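Local coordinates for putative cytoplasmic protein (Salmonella typhimurium, PDB 2GK3) that is of unknown function but assembles into a hexamer and belongs to a family of putative glutamine amidotransferase-like proteins, at residues V150-D154 with G155-V159; A167-V170 with S171-H174; L202-N206 with D207-V211; C227-W231 with G232-F236. One frame throughout, in Å; residues are numbered along the deposited sequence.

Contact 1. Residues V150-D154 with G155-V159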
# COMPACT_ATOMS: atom_id res chain seq x y z
N VAL E 150 -27.57 -13.07 -18.34
CA VAL E 150 -28.09 -12.56 -17.07
C VAL E 150 -28.05 -11.03 -17.04
O VAL E 150 -27.29 -10.40 -17.79
CB VAL E 150 -27.33 -13.15 -15.83
CG1 VAL E 150 -27.47 -14.67 -15.78
CG2 VAL E 150 -25.84 -12.71 -15.79
N ILE E 151 -28.85 -10.43 -16.17
CA ILE E 151 -28.80 -8.98 -15.95
C ILE E 151 -28.21 -8.81 -14.56
O ILE E 151 -28.62 -9.48 -13.63
CB ILE E 151 -30.21 -8.34 -16.07
CG1 ILE E 151 -30.66 -8.36 -17.53
CG2 ILE E 151 -30.22 -6.90 -15.53
CD1 ILE E 151 -32.18 -8.33 -17.69
N MSE E 152 -27.20 -7.96 -14.44
CA MSE E 152 -26.48 -7.79 -13.19
C MSE E 152 -27.14 -6.78 -12.24
O MSE E 152 -28.05 -6.06 -12.64
CB MSE E 152 -25.04 -7.36 -13.48
CG MSE E 152 -24.04 -8.54 -13.58
SE MSE E 152 -22.60 -8.06 -14.74
CE MSE E 152 -21.83 -6.73 -13.71
N LEU E 153 -26.66 -6.73 -11.00
CA LEU E 153 -27.10 -5.68 -10.05
C LEU E 153 -26.37 -4.36 -10.33
O LEU E 153 -25.44 -4.32 -11.13
CB LEU E 153 -26.90 -6.14 -8.60
CG LEU E 153 -27.48 -7.49 -8.16
CD1 LEU E 153 -27.28 -7.71 -6.65
CD2 LEU E 153 -28.95 -7.66 -8.53
N ASP E 154 -26.81 -3.29 -9.68
CA ASP E 154 -26.19 -1.96 -9.83
C ASP E 154 -25.03 -1.67 -8.87
O ASP E 154 -24.32 -0.69 -9.04
CB ASP E 154 -27.25 -0.86 -9.69
CG ASP E 154 -28.29 -0.93 -10.79
OD1 ASP E 154 -27.90 -1.12 -11.98
OD2 ASP E 154 -29.50 -0.81 -10.47
N GLY E 155 -24.82 -2.53 -7.89
CA GLY E 155 -23.65 -2.41 -7.02
C GLY E 155 -23.03 -3.78 -6.77
O GLY E 155 -23.16 -4.71 -7.58
N ASP E 156 -22.34 -3.88 -5.64
CA ASP E 156 -21.75 -5.12 -5.16
C ASP E 156 -22.85 -6.18 -5.13
O ASP E 156 -23.93 -5.96 -4.54
CB ASP E 156 -21.16 -4.89 -3.76
CG ASP E 156 -20.37 -6.08 -3.25
OD1 ASP E 156 -20.76 -7.24 -3.51
OD2 ASP E 156 -19.35 -5.82 -2.56
N ASP E 157 -22.55 -7.32 -5.76
CA ASP E 157 -23.55 -8.34 -6.07
C ASP E 157 -23.27 -9.68 -5.38
O ASP E 157 -23.89 -10.69 -5.72
CB ASP E 157 -23.69 -8.50 -7.60
CG ASP E 157 -22.43 -9.04 -8.26
OD1 ASP E 157 -21.42 -9.26 -7.55
OD2 ASP E 157 -22.45 -9.26 -9.49
N ARG E 158 -22.32 -9.67 -4.45
CA ARG E 158 -21.96 -10.85 -3.68
C ARG E 158 -23.09 -11.21 -2.72
O ARG E 158 -23.70 -10.34 -2.08
CB ARG E 158 -20.73 -10.57 -2.80
CG ARG E 158 -19.39 -10.46 -3.49
CD ARG E 158 -18.30 -10.00 -2.50
NE ARG E 158 -18.64 -8.73 -1.83
CZ ARG E 158 -18.59 -8.50 -0.52
NH1 ARG E 158 -18.19 -9.43 0.34
NH2 ARG E 158 -18.90 -7.30 -0.06
N VAL E 159 -23.35 -12.51 -2.64
CA VAL E 159 -24.10 -13.07 -1.54
C VAL E 159 -23.12 -13.96 -0.80
O VAL E 159 -22.63 -14.95 -1.33
CB VAL E 159 -25.34 -13.85 -2.05
CG1 VAL E 159 -26.04 -14.62 -0.87
CG2 VAL E 159 -26.32 -12.89 -2.76
O HOH W 1 -25.07 -8.95 -10.69
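Met152, a selenomethionine, makes a loose approach to Asp157, its CG lying 4.4 Å from Asp157 OD2. Leu153 carries the apolar part of the contact. Its CG stands beside the backbone N (chi1 -52°), which swings CD1 across the turn to within 3.8 Å of Asp157 CB, the two side chains crossing obliquely. The backbone of Leu153 is also linked to Asp157 through a water, which accepts from Leu153 N at 2.7 Å and donates to Asp157 OD2 at 2.9 Å. The buried carboxylate of Asp157 also receives Met131 N, Gly132 N and Asn190 ND2, a set of donors that would probably stabilise its charge. Asp154 turns away from the following residues and forms a salt bridge with Lys140, whose NZ also reaches Met152 O and so ties two points of the bend together. Beyond the bend, Arg158 N donates to Asp156 OD1 at 3.0 Å, nearly straight at 167°. The Arg158 guanidinium takes the same carboxylate side-on; NH2 meets OD2 of Asp156 at 2.9 Å, while NE is shared between both oxygens. Asp156 OD2 has a further donor in Glu134 N, and Arg158 NH1 reaches Asn89 of the second subunit. The geometry is that of an Asx turn, closed by Asp156 OD1 and leading directly into strand 158-161 at a subunit interface.

Contact 2. Residues A167-V170 with S171-H174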
# COMPACT_ATOMS: atom_id res chain seq x y z
N ALA E 167 -26.40 -26.12 -4.13
CA ALA E 167 -27.01 -25.90 -5.43
C ALA E 167 -28.22 -26.82 -5.55
O ALA E 167 -28.32 -27.82 -4.83
CB ALA E 167 -26.01 -26.21 -6.53
N GLU E 168 -29.13 -26.45 -6.44
CA GLU E 168 -30.29 -27.28 -6.75
C GLU E 168 -30.55 -27.30 -8.25
O GLU E 168 -30.38 -26.27 -8.93
CB GLU E 168 -31.53 -26.76 -6.02
CG GLU E 168 -31.61 -27.28 -4.58
CD GLU E 168 -32.50 -26.44 -3.70
OE1 GLU E 168 -32.53 -26.71 -2.48
OE2 GLU E 168 -33.16 -25.52 -4.22
N ALA E 169 -30.95 -28.46 -8.77
CA ALA E 169 -31.32 -28.55 -10.18
C ALA E 169 -32.79 -28.17 -10.34
O ALA E 169 -33.67 -28.77 -9.70
CB ALA E 169 -31.01 -29.92 -10.74
N VAL E 170 -33.04 -27.16 -11.16
CA VAL E 170 -34.42 -26.81 -11.56
C VAL E 170 -34.76 -27.31 -12.96
O VAL E 170 -35.94 -27.35 -13.35
CB VAL E 170 -34.74 -25.29 -11.42
CG1 VAL E 170 -34.76 -24.87 -9.95
CG2 VAL E 170 -33.78 -24.44 -12.23
N SER E 171 -33.73 -27.68 -13.73
CA SER E 171 -33.91 -28.45 -14.95
C SER E 171 -32.94 -29.63 -14.99
O SER E 171 -32.01 -29.62 -15.81
CB SER E 171 -33.71 -27.59 -16.19
OG SER E 171 -34.60 -26.50 -16.18
N PRO E 172 -33.18 -30.66 -14.14
CA PRO E 172 -32.28 -31.81 -13.98
C PRO E 172 -32.21 -32.74 -15.22
O PRO E 172 -31.38 -33.64 -15.28
CB PRO E 172 -32.85 -32.54 -12.76
CG PRO E 172 -34.31 -32.18 -12.75
CD PRO E 172 -34.38 -30.78 -13.28
N GLU E 173 -33.09 -32.52 -16.19
CA GLU E 173 -33.08 -33.28 -17.45
C GLU E 173 -32.25 -32.58 -18.55
O GLU E 173 -32.04 -33.15 -19.63
CB GLU E 173 -34.51 -33.53 -17.96
CG GLU E 173 -35.65 -32.82 -17.16
CD GLU E 173 -35.64 -31.28 -17.25
OE1 GLU E 173 -35.76 -30.64 -16.18
OE2 GLU E 173 -35.54 -30.71 -18.36
N HIS E 174 -31.80 -31.36 -18.26
CA HIS E 174 -30.98 -30.61 -19.20
C HIS E 174 -29.71 -31.42 -19.46
O HIS E 174 -29.09 -31.91 -18.51
CB HIS E 174 -30.65 -29.23 -18.63
CG HIS E 174 -30.02 -28.30 -19.62
ND1 HIS E 174 -28.69 -28.37 -19.97
CD2 HIS E 174 -30.54 -27.28 -20.34
CE1 HIS E 174 -28.41 -27.44 -20.86
NE2 HIS E 174 -29.52 -26.76 -21.10
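Ala169 and Pro172 form the close apolar part of this surface turn, the methyl CB of Ala169 resting 3.8 Å from CB of the proline ring. At the ring's other end Pro172 CD lies 3.5 Å from Val170 C, where the chain leaves strand 164-169 and bends back. Pro172 then occupies the second position of a type I beta turn that runs from Ser171 to His174, closed by His174 N donating to Ser171 O at 3.0 Å. A proline backbone suits this position, its phi of -68° being what the turn needs. Ser171 OG sits beside its own backbone N (chi1 -58°) and makes a weak hydrogen bond with Val200 O. The solvent side is much looser. Glu173 is exposed, and although its side chain folds back along the turn, OE1 stays 4.3 Å from Val170 O, too far for a hydrogen bond. Val170 is exposed too, its CB directed away from the turn, and it packs on Thr203. The pairing with strand 199-204 runs on to the start of the turn, Val170 and Ser171 both making backbone hydrogen bonds with Val201, and Ala169 leans on Leu202. Past the turn, the His174 ring stacks on Phe212 of strand 207-215 and meets Phe252 of helix 242-253.

Contact 3. Residues L202-N206 with D207-V211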
# COMPACT_ATOMS: atom_id res chain seq x y z
N LEU E 202 -29.67 -24.50 -12.84
CA LEU E 202 -29.39 -24.73 -11.44
C LEU E 202 -29.62 -23.44 -10.69
O LEU E 202 -29.42 -22.35 -11.25
CB LEU E 202 -27.92 -25.15 -11.22
CG LEU E 202 -27.29 -26.42 -11.83
CD1 LEU E 202 -25.86 -26.57 -11.32
CD2 LEU E 202 -28.12 -27.67 -11.49
N THR E 203 -30.02 -23.55 -9.43
CA THR E 203 -30.24 -22.37 -8.60
C THR E 203 -29.50 -22.53 -7.28
O THR E 203 -29.06 -23.63 -6.92
CB THR E 203 -31.72 -22.17 -8.26
OG1 THR E 203 -32.19 -23.34 -7.59
CG2 THR E 203 -32.58 -21.92 -9.52
N ILE E 204 -29.38 -21.43 -6.56
CA ILE E 204 -28.70 -21.40 -5.30
C ILE E 204 -29.48 -20.35 -4.51
O ILE E 204 -29.66 -19.25 -5.02
CB ILE E 204 -27.19 -21.02 -5.54
CG1 ILE E 204 -26.34 -21.19 -4.28
CG2 ILE E 204 -27.04 -19.62 -6.20
CD1 ILE E 204 -24.83 -21.01 -4.54
N ASN E 205 -30.00 -20.70 -3.34
CA ASN E 205 -30.78 -19.75 -2.51
C ASN E 205 -31.93 -19.15 -3.34
O ASN E 205 -32.30 -17.98 -3.19
CB ASN E 205 -29.85 -18.66 -1.98
CG ASN E 205 -30.48 -17.80 -0.89
OD1 ASN E 205 -31.33 -18.26 -0.12
ND2 ASN E 205 -30.04 -16.53 -0.81
N ASN E 206 -32.47 -19.97 -4.23
CA ASN E 206 -33.49 -19.56 -5.18
C ASN E 206 -33.05 -18.52 -6.23
O ASN E 206 -33.86 -18.09 -7.05
CB ASN E 206 -34.80 -19.16 -4.46
CG ASN E 206 -35.36 -20.28 -3.58
OD1 ASN E 206 -35.56 -21.41 -4.03
ND2 ASN E 206 -35.57 -19.98 -2.31
N ASP E 207 -31.78 -18.13 -6.23
CA ASP E 207 -31.26 -17.26 -7.30
C ASP E 207 -30.67 -18.15 -8.40
O ASP E 207 -30.34 -19.30 -8.15
CB ASP E 207 -30.17 -16.32 -6.78
CG ASP E 207 -30.72 -15.16 -5.96
OD1 ASP E 207 -31.69 -14.49 -6.39
OD2 ASP E 207 -30.14 -14.90 -4.88
N PRO E 208 -30.56 -17.62 -9.64
CA PRO E 208 -29.96 -18.48 -10.66
C PRO E 208 -28.51 -18.83 -10.31
O PRO E 208 -27.80 -18.00 -9.69
CB PRO E 208 -30.03 -17.64 -11.94
CG PRO E 208 -30.34 -16.28 -11.53
CD PRO E 208 -30.92 -16.28 -10.16
N LEU E 209 -28.09 -20.04 -10.68
CA LEU E 209 -26.69 -20.47 -10.50
C LEU E 209 -26.03 -20.85 -11.84
O LEU E 209 -24.91 -20.42 -12.14
CB LEU E 209 -26.57 -21.61 -9.48
CG LEU E 209 -25.20 -22.29 -9.31
CD1 LEU E 209 -24.14 -21.31 -8.80
CD2 LEU E 209 -25.29 -23.49 -8.37
N LEU E 210 -26.72 -21.68 -12.62
CA LEU E 210 -26.24 -22.03 -13.96
C LEU E 210 -27.27 -21.61 -14.99
O LEU E 210 -28.42 -22.04 -14.92
CB LEU E 210 -25.94 -23.53 -14.06
CG LEU E 210 -25.30 -24.06 -15.35
CD1 LEU E 210 -23.93 -23.39 -15.69
CD2 LEU E 210 -25.18 -25.58 -15.29
N VAL E 211 -26.85 -20.78 -15.94
CA VAL E 211 -27.75 -20.15 -16.92
C VAL E 211 -27.15 -20.24 -18.32
O VAL E 211 -25.98 -19.90 -18.52
CB VAL E 211 -28.02 -18.65 -16.59
CG1 VAL E 211 -28.96 -18.01 -17.63
CG2 VAL E 211 -28.59 -18.48 -15.16
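The carbonyl of Leu202 receives two backbone donors on one face of its plane: Leu209 N at 2.7 Å from Leu202 O, tilted 31° from the plane, and Leu210 N at 3.1 Å from the same oxygen, lifted 43° above it. Nearer the turn the two bonds differ from each other. Ile204 N donates to Asp207 O at 2.8 Å from within the carbonyl plane, whereas Asp207 N comes to Ile204 O from above the plane at 2.7 Å. The carboxylate of Asp207 is held through OD2 by Tyr189 OH and Gln191 NE2, and the same tyrosine hydroxyl bonds to Asn205 ND2. With one residue facing two, the hairpin carries a classic beta bulge, and a type I' turn with Asn205 and Asn206 at its corners joins strands 199-204 and 207-215. Apolar side chains pack alongside the bonds. Leu210 holds its CG anti to the backbone N (chi1 -174°), and its CB lies 3.8 Å from Leu202 CB while Leu210 CD2 reaches across to Leu202 CG. CG2 of Ile204 rests 3.9 Å from CB of Leu209. Four clear backbone bonds and one weak one, Leu202 N to Leu210 O, hold the hairpin together, and its leucines and isoleucine are buried against Ile165 and Phe223; the Asp207 carboxylate is met by uncharged groups, which would probably stabilise its charge without a counter-ion.

Contact 4. Residues C227-W231 with G232-F236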
# COMPACT_ATOMS: atom_id res chain seq x y z
N CYS E 227 -15.38 -21.44 -9.16
CA CYS E 227 -14.87 -22.79 -9.41
C CYS E 227 -13.86 -23.20 -8.32
O CYS E 227 -13.43 -24.33 -8.28
CB CYS E 227 -14.23 -22.89 -10.79
SG CYS E 227 -13.03 -21.58 -11.08
N SER E 228 -13.54 -22.26 -7.43
CA SER E 228 -12.45 -22.39 -6.48
C SER E 228 -12.85 -21.79 -5.12
O SER E 228 -13.85 -21.06 -5.04
CB SER E 228 -11.23 -21.63 -7.03
OG SER E 228 -10.78 -22.16 -8.26
N PRO E 229 -12.05 -22.05 -4.06
CA PRO E 229 -12.29 -21.46 -2.72
C PRO E 229 -12.22 -19.94 -2.77
O PRO E 229 -11.60 -19.42 -3.69
CB PRO E 229 -11.13 -21.99 -1.87
CG PRO E 229 -10.62 -23.20 -2.60
CD PRO E 229 -10.84 -22.91 -4.06
N HIS E 230 -12.85 -19.23 -1.82
CA HIS E 230 -13.63 -19.89 -0.74
C HIS E 230 -15.10 -20.24 -1.08
O HIS E 230 -15.70 -21.06 -0.40
CB HIS E 230 -13.52 -19.13 0.60
CG HIS E 230 -14.46 -17.97 0.74
ND1 HIS E 230 -14.33 -16.81 -0.01
CD2 HIS E 230 -15.51 -17.77 1.56
CE1 HIS E 230 -15.27 -15.95 0.35
NE2 HIS E 230 -16.00 -16.51 1.30
N TRP E 231 -15.65 -19.64 -2.12
CA TRP E 231 -17.04 -19.91 -2.51
C TRP E 231 -17.25 -21.34 -3.02
O TRP E 231 -18.23 -21.99 -2.65
CB TRP E 231 -17.50 -18.94 -3.58
CG TRP E 231 -17.86 -17.61 -3.07
CD1 TRP E 231 -17.78 -17.17 -1.78
CD2 TRP E 231 -18.32 -16.51 -3.85
NE1 TRP E 231 -18.19 -15.86 -1.71
CE2 TRP E 231 -18.54 -15.43 -2.97
CE3 TRP E 231 -18.60 -16.33 -5.22
CZ2 TRP E 231 -19.00 -14.19 -3.41
CZ3 TRP E 231 -19.07 -15.08 -5.65
CH2 TRP E 231 -19.25 -14.03 -4.76
N GLY E 232 -16.34 -21.80 -3.89
CA GLY E 232 -16.30 -23.20 -4.29
C GLY E 232 -15.66 -23.99 -3.15
O GLY E 232 -14.50 -23.79 -2.82
N THR E 233 -16.43 -24.88 -2.53
CA THR E 233 -15.94 -25.64 -1.38
C THR E 233 -15.11 -26.83 -1.81
O THR E 233 -15.22 -27.29 -2.94
CB THR E 233 -17.07 -26.14 -0.50
OG1 THR E 233 -17.98 -26.92 -1.29
CG2 THR E 233 -17.79 -24.97 0.15
N GLN E 234 -14.27 -27.33 -0.89
CA GLN E 234 -13.51 -28.56 -1.11
C GLN E 234 -14.47 -29.67 -1.50
O GLN E 234 -14.14 -30.52 -2.32
CB GLN E 234 -12.72 -28.95 0.14
CG GLN E 234 -11.52 -28.06 0.46
CD GLN E 234 -10.66 -27.78 -0.77
OE1 GLN E 234 -10.07 -28.71 -1.38
NE2 GLN E 234 -10.58 -26.50 -1.15
N GLN E 235 -15.65 -29.66 -0.89
CA GLN E 235 -16.71 -30.61 -1.22
C GLN E 235 -17.15 -30.48 -2.69
O GLN E 235 -17.43 -31.47 -3.36
CB GLN E 235 -17.88 -30.42 -0.26
CG GLN E 235 -19.12 -31.23 -0.60
CD GLN E 235 -20.26 -30.95 0.35
OE1 GLN E 235 -21.29 -30.43 -0.05
NE2 GLN E 235 -20.06 -31.26 1.62
N PHE E 236 -17.18 -29.25 -3.19
CA PHE E 236 -17.52 -29.03 -4.59
C PHE E 236 -16.41 -29.54 -5.53
O PHE E 236 -16.69 -30.15 -6.55
CB PHE E 236 -17.86 -27.56 -4.82
CG PHE E 236 -18.10 -27.20 -6.25
CD1 PHE E 236 -18.89 -28.01 -7.07
CD2 PHE E 236 -17.57 -26.03 -6.77
CE1 PHE E 236 -19.14 -27.67 -8.39
CE2 PHE E 236 -17.81 -25.67 -8.10
CZ PHE E 236 -18.59 -26.49 -8.91
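Pro229 and Gln234 lie across each other at the start of helix 234-237, the Gln234 side chain bent at chi2 (-46°) to bring NE2 within 3.6 Å of Pro229 CG. The helix opens with an N-cap at Thr233. Its OG1, set between the backbone N and the carbonyl carbon, accepts from Phe236 N at 3.1 Å and also bonds to Val185 O, so one hydroxyl serves both the helix end and strand 185-194. Ahead of the cap the chain is folded tightly: Gly232 N donates to Ser228 O at 2.8 Å, arriving from well above the carbonyl plane, and a cis peptide precedes His230. The edge of the indole comes over the imidazole, Trp231 CD1 standing 3.5 Å above the His230 ring plane, offset toward its rim. Both residues have further partners: Trp231 NE1 bonds to Glu160, His230 packs edge-to-face with Phe98 of the second subunit, and a glycerol, probably from the crystallisation liquor, bonds to His230 ND1 and Trp231 N. Phe236 points back toward the loop, with Cys227 CA near the plane of its ring at the edge, 4.3 Å from CE2.

Overall arrangement
The four contacts follow one another along the chain, each closing before the next begins. Contacts 1, 2 and 3 share connected beta structure, while contact 4 lies in the loop leading into helix 234-237. Contacts 2 and 3 are the nearest pair, their centres about 9 Å apart, because strands 164-169 and 199-204 are neighbours: Glu168 O probably bonds Thr203 N at 2.8 Å. Contact 1 meets contact 3 where Val150 packs on Val211, their centres about 14 Å apart. It also meets contact 4, about 20 Å away between centres, through Arg158 against Trp231. Contacts 1 and 4 both reach the second subunit and, unlike contacts 2 and 3, probably contribute to the hexamer.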